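Local coordinates for molybdenum cofactor carrier protein (Chlamydomonas reinhardtii, PDB 2IZ6), which probably binds the molybdenum cofactor and carries or stores it in the cell, at residues I47-G52 and T71-L76; I16-P21 and V112-G117. All coordinates share one frame; numbering follows the deposited sequence.

How the interactions relate
Both contacts join neighbouring strands of one parallel sheet ordered 4-3-2-1-5-6-7, and their centres lie about 12 Å apart. Interaction 1 pairs the second and third strands, interaction 2 the first and fifth. Strands 47-51 and 15-19 are themselves neighbours, so the two contacts meet directly: Ile16 N is 2.9 Å from Ile47 O, and Leu48 packs on Val18. Along the chain, interaction 1 is nested between 16-21 and 112-117. Interaction 1 continues the sheet on one side of the first strand, whereas interaction 2 lies where the chain order reverses, the kind of place where Rossmann-like folds commonly bind ligands; a cofactor site there is plausible but inferred.

Interaction 1 (I47-G52 and T71-L76); sequences ILLTGG and TTIGVL
Ile73 packs on Ile47 and Leu49 in the tight part of this contact. Its CD1 meets CG2 of Ile47 at 3.6 Å, the chain leaning back toward the start of the strand, with CG1 beside the backbone N (chi1 -57°). Its other branch, CG2, is 3.5 Å from CD1 of Leu49 in one of that residue's two conformers, where the same methyl also reaches Val75. Beneath these side chains five backbone bonds tie the strands, among them Ile73 N to Leu48 O (2.8 Å) and Thr50 N to Ile73 O (3.0 Å). Strand 47-51, helix 57-67 and strand 72-76 form a beta-alpha-beta crossover, and the helix covers the face of Leu48, Thr50 and Thr72. That face is looser within the pair, with CD2 of Leu48 4.2 Å from CG2 of Thr72. Both hydroxyls turn to other partners, Thr50 to Val18 O and Thr72 to Ala87 O and Asp89 N. Beyond the strand end, Gly52 N still bonds to Val75 O, standing 47° above the carbonyl plane, while CD2 of Leu76 presses on Gly52 C at 3.4 Å. At the other end, the side chains of partly exposed Thr71 and Ile47 barely touch (CB to CG1 4.3 Å), although Thr71 O accepts the bond from Leu48 N.

Interaction 2 (I16-P21 and V112-G117); sequences IGVMGP and VAVGMG
Val112 packs against Ile16 and Gly17 at the start of this pairing. From its CB, 3.8 Å from Gly17 O, the side chain forks: CG2, placed beside the backbone N by a chi1 of -175°, runs back to meet CG2 of Ile16 at 4.0 Å and skirts the Gly17 carbonyl, while CG1 stands anti to the N. Helix 28-43 covers this face, Leu37 lying on both Val112 and Val18. Val18, level with Val112, also makes a slack contact two residues further up the neighbouring strand, CG1 to CG2 of Val114 at 4.4 Å.

Three backbone bonds join the parallel strands: Val112 N to Gly17 O, nearly straight at the hydrogen (171°), Met19 N to Val112 O, and Val114 N to Met19 O at 2.9 Å. This is the first strand of a Rossmann-like sheet beside its fifth, with the connecting helices changing sides: 28-43 lies over the valines, whereas 118-129 packs on Ala113 and, in the conformer described, on Met19. Gly117 is the N-cap of helix 118-129, whose Thr120 and Glu123 fit the GTxxE signature of LOG-like proteins, consistent with a ligand site near the strand ends.

Past Met19 the strand opens into a loop. Gly20 CA and Pro21 CD both approach Val114 O, the latter to 3.4 Å; this buried oxygen has no hydrogen-bond partner in the model. The proline ring then lies against the turn at Gly115, whose positive phi favours glycine, with Pro21 CD 3.8 Å from Met116 N. The CB of Met116 is directed away from 16-21, and its side chain packs on Phe146 of the third subunit.

Interaction 1 (I47-G52 and T71-L76)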
loop_
_atom_site.group_PDB
_atom_site.type_symbol
_atom_site.label_atom_id
_atom_site.label_comp_id
_atom_site.label_asym_id
_atom_site.label_seq_id
_atom_site.Cartn_x
_atom_site.Cartn_y
_atom_site.Cartn_z
ATOM N N ILE A 47 -8.665 22.023 7.963
ATOM C CA ILE A 47 -7.639 21.614 6.990
ATOM C C ILE A 47 -8.313 20.823 5.849
ATOM O O ILE A 47 -9.152 19.988 6.139
ATOM C CB ILE A 47 -6.551 20.761 7.635
ATOM C CG1 ILE A 47 -5.755 21.499 8.721
ATOM C CG2 ILE A 47 -5.580 20.248 6.594
ATOM C CD1 ILE A 47 -4.883 20.605 9.601
ATOM N N LEU A 48 -7.998 21.175 4.589
ATOM C CA LEU A 48 -8.460 20.407 3.445
ATOM C C LEU A 48 -7.441 19.338 3.100
ATOM O O LEU A 48 -6.282 19.671 2.899
ATOM C CB LEU A 48 -8.591 21.338 2.279
ATOM C CG LEU A 48 -8.893 20.737 0.873
ATOM C CD1 LEU A 48 -10.254 20.070 0.925
ATOM C CD2 LEU A 48 -8.855 21.779 -0.268
ATOM N N LEU A 49 -7.925 18.119 2.899
ATOM C CA LEU A 49 -7.117 16.992 2.472
ATOM C C LEU A 49 -7.721 16.515 1.184
ATOM O O LEU A 49 -8.911 16.186 1.140
ATOM C CB LEU A 49 -7.217 15.874 3.535
ATOM C CG LEU A 49 -6.532 14.541 3.234
ATOM C CD1 LEU A 49 -5.092 14.667 3.201
ATOM C CD2 LEU A 49 -6.805 13.508 4.362
ATOM N N THR A 50 -6.946 16.498 0.082
ATOM C CA THR A 50 -7.454 16.058 -1.207
ATOM C C THR A 50 -6.303 15.599 -2.093
ATOM O O THR A 50 -5.162 15.562 -1.654
ATOM C CB THR A 50 -8.356 17.161 -1.867
ATOM O OG1 THR A 50 -9.080 16.657 -2.990
ATOM C CG2 THR A 50 -7.534 18.310 -2.301
ATOM N N GLY A 51 -6.623 15.182 -3.308
ATOM C CA GLY A 51 -5.585 14.816 -4.271
ATOM C C GLY A 51 -4.780 16.020 -4.698
ATOM O O GLY A 51 -5.338 17.130 -4.808
ATOM N N GLY A 52 -3.483 15.840 -4.908
ATOM C CA GLY A 52 -2.574 16.988 -5.108
ATOM C C GLY A 52 -2.207 17.290 -6.530
ATOM O O GLY A 52 -1.414 18.216 -6.772
ATOM N N THR A 71 -5.231 25.834 5.190
ATOM C CA THR A 71 -4.099 24.983 5.040
ATOM C C THR A 71 -4.589 23.786 4.191
ATOM O O THR A 71 -5.673 23.249 4.386
ATOM C CB THR A 71 -3.644 24.393 6.370
ATOM O OG1 THR A 71 -3.063 25.419 7.182
ATOM C CG2 THR A 71 -2.599 23.308 6.192
ATOM N N THR A 72 -3.764 23.383 3.217
ATOM C CA THR A 72 -4.092 22.334 2.324
ATOM C C THR A 72 -3.042 21.217 2.300
ATOM O O THR A 72 -1.815 21.445 2.281
ATOM C CB THR A 72 -4.192 22.858 0.894
ATOM O OG1 THR A 72 -2.967 23.465 0.488
ATOM C CG2 THR A 72 -5.348 23.872 0.686
ATOM N N ILE A 73 -3.566 20.027 2.189
ATOM C CA ILE A 73 -2.764 18.806 2.109
ATOM C C ILE A 73 -3.141 18.142 0.820
ATOM O O ILE A 73 -4.315 17.794 0.596
ATOM C CB ILE A 73 -2.966 17.842 3.303
ATOM C CG1 ILE A 73 -2.673 18.483 4.666
ATOM C CG2 ILE A 73 -2.106 16.570 3.074
ATOM C CD1 ILE A 73 -3.207 17.669 5.811
ATOM N N GLY A 74 -2.160 17.950 -0.066
ATOM C CA GLY A 74 -2.402 17.342 -1.340
ATOM C C GLY A 74 -1.614 16.069 -1.426
ATOM O O GLY A 74 -0.398 16.075 -1.234
ATOM N N VAL A 75 -2.326 14.970 -1.658
ATOM C CA VAL A 75 -1.799 13.626 -1.693
ATOM C C VAL A 75 -1.579 13.203 -3.135
ATOM O O VAL A 75 -2.467 13.363 -3.982
ATOM C CB VAL A 75 -2.747 12.651 -0.930
ATOM C CG1 VAL A 75 -2.080 11.269 -0.803
ATOM C CG2 VAL A 75 -3.093 13.241 0.410
ATOM N N LEU A 76 -0.395 12.678 -3.391
ATOM C CA LEU A 76 0.049 12.311 -4.749
ATOM C C LEU A 76 0.701 10.915 -4.643
ATOM O O LEU A 76 1.252 10.587 -3.609
ATOM C CB LEU A 76 1.149 13.298 -5.150
ATOM C CG LEU A 76 0.796 14.774 -5.088
ATOM C CD1 LEU A 76 1.895 15.549 -4.458
ATOM C CD2 LEU A 76 0.473 15.278 -6.499
#

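Interaction 2 (I16-P21 and V112-G117)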
loop_
_atom_site.group_PDB
_atom_site.type_symbol
_atom_site.label_atom_id
_atom_site.label_comp_id
_atom_site.label_asym_id
_atom_site.label_seq_id
_atom_site.Cartn_x
_atom_site.Cartn_y
_atom_site.Cartn_z
ATOM N N ILE A 16 -10.844 17.755 6.738
ATOM C CA ILE A 16 -11.969 17.387 5.842
ATOM C C ILE A 16 -11.399 16.940 4.543
ATOM O O ILE A 16 -10.710 17.677 3.857
ATOM C CB ILE A 16 -12.981 18.579 5.641
ATOM C CG1 ILE A 16 -13.372 19.199 6.984
ATOM C CG2 ILE A 16 -14.175 18.134 4.814
ATOM C CD1 ILE A 16 -13.871 18.294 8.039
ATOM N N GLY A 17 -11.772 15.729 4.169
ATOM C CA GLY A 17 -11.362 15.173 2.912
ATOM C C GLY A 17 -12.338 15.494 1.813
ATOM O O GLY A 17 -13.527 15.548 2.020
ATOM N N VAL A 18 -11.829 15.735 0.601
ATOM C CA VAL A 18 -12.636 15.990 -0.533
ATOM C C VAL A 18 -12.184 15.089 -1.651
ATOM O O VAL A 18 -11.015 14.988 -1.952
ATOM C CB VAL A 18 -12.578 17.456 -0.981
ATOM C CG1 VAL A 18 -13.292 17.726 -2.311
ATOM C CG2 VAL A 18 -13.090 18.335 0.123
ATOM N N MET A 19 -13.156 14.465 -2.287
ATOM C CA MET A 19 -12.918 13.561 -3.429
ATOM C C MET A 19 -13.844 13.905 -4.552
ATOM O O MET A 19 -14.999 14.260 -4.342
ATOM C CB MET A 19 -13.307 12.191 -3.011
ATOM C CG MET A 19 -12.538 11.606 -1.964
ATOM S SD MET A 19 -11.097 10.713 -2.610
ATOM C CE MET A 19 -11.200 10.800 -4.433
ATOM N N GLY A 20 -13.360 13.748 -5.776
ATOM C CA GLY A 20 -14.226 13.825 -6.860
ATOM C C GLY A 20 -13.458 13.379 -8.074
ATOM O O GLY A 20 -12.251 13.093 -7.986
ATOM N N PRO A 21 -14.165 13.283 -9.178
ATOM C CA PRO A 21 -13.539 12.886 -10.478
ATOM C C PRO A 21 -12.600 13.965 -11.015
ATOM O O PRO A 21 -12.673 15.136 -10.601
ATOM C CB PRO A 21 -14.736 12.681 -11.384
ATOM C CG PRO A 21 -15.823 13.402 -10.784
ATOM C CD PRO A 21 -15.595 13.493 -9.317
ATOM N N VAL A 112 -16.053 14.379 1.954
ATOM C CA VAL A 112 -17.061 14.911 1.086
ATOM C C VAL A 112 -16.715 14.552 -0.340
ATOM O O VAL A 112 -15.600 14.806 -0.824
ATOM C CB VAL A 112 -17.103 16.466 1.178
ATOM C CG1 VAL A 112 -18.208 17.026 0.374
ATOM C CG2 VAL A 112 -17.329 16.948 2.601
ATOM N N ALA A 113 -17.665 13.890 -1.014
ATOM C CA ALA A 113 -17.570 13.577 -2.428
ATOM C C ALA A 113 -18.358 14.660 -3.184
ATOM O O ALA A 113 -19.534 14.911 -2.882
ATOM C CB ALA A 113 -18.163 12.218 -2.712
ATOM N N VAL A 114 -17.711 15.262 -4.165
ATOM C CA VAL A 114 -18.357 16.208 -5.057
ATOM C C VAL A 114 -18.369 15.501 -6.425
ATOM O O VAL A 114 -17.321 15.322 -7.035
ATOM C CB VAL A 114 -17.550 17.546 -5.176
ATOM C CG1 VAL A 114 -18.252 18.486 -6.061
ATOM C CG2 VAL A 114 -17.346 18.134 -3.846
ATOM N N GLY A 115 -19.523 15.029 -6.829
ATOM C CA GLY A 115 -19.632 14.184 -8.021
ATOM C C GLY A 115 -19.103 12.781 -7.762
ATOM O O GLY A 115 -18.797 12.394 -6.610
ATOM N N MET A 116 -19.039 11.995 -8.838
ATOM C CA MET A 116 -18.890 10.554 -8.676
ATOM C C MET A 116 -18.265 9.915 -9.897
ATOM O O MET A 116 -18.532 10.364 -11.023
ATOM C CB MET A 116 -20.258 9.921 -8.464
ATOM C CG MET A 116 -20.205 8.430 -8.030
ATOM S SD MET A 116 -19.282 7.987 -6.660
ATOM C CE MET A 116 -19.927 9.069 -5.324
ATOM N N GLY A 117 -17.358 8.964 -9.672
ATOM C CA GLY A 117 -16.743 8.130 -10.695
ATOM C C GLY A 117 -16.168 6.923 -9.939
ATOM O O GLY A 117 -16.379 6.828 -8.747
#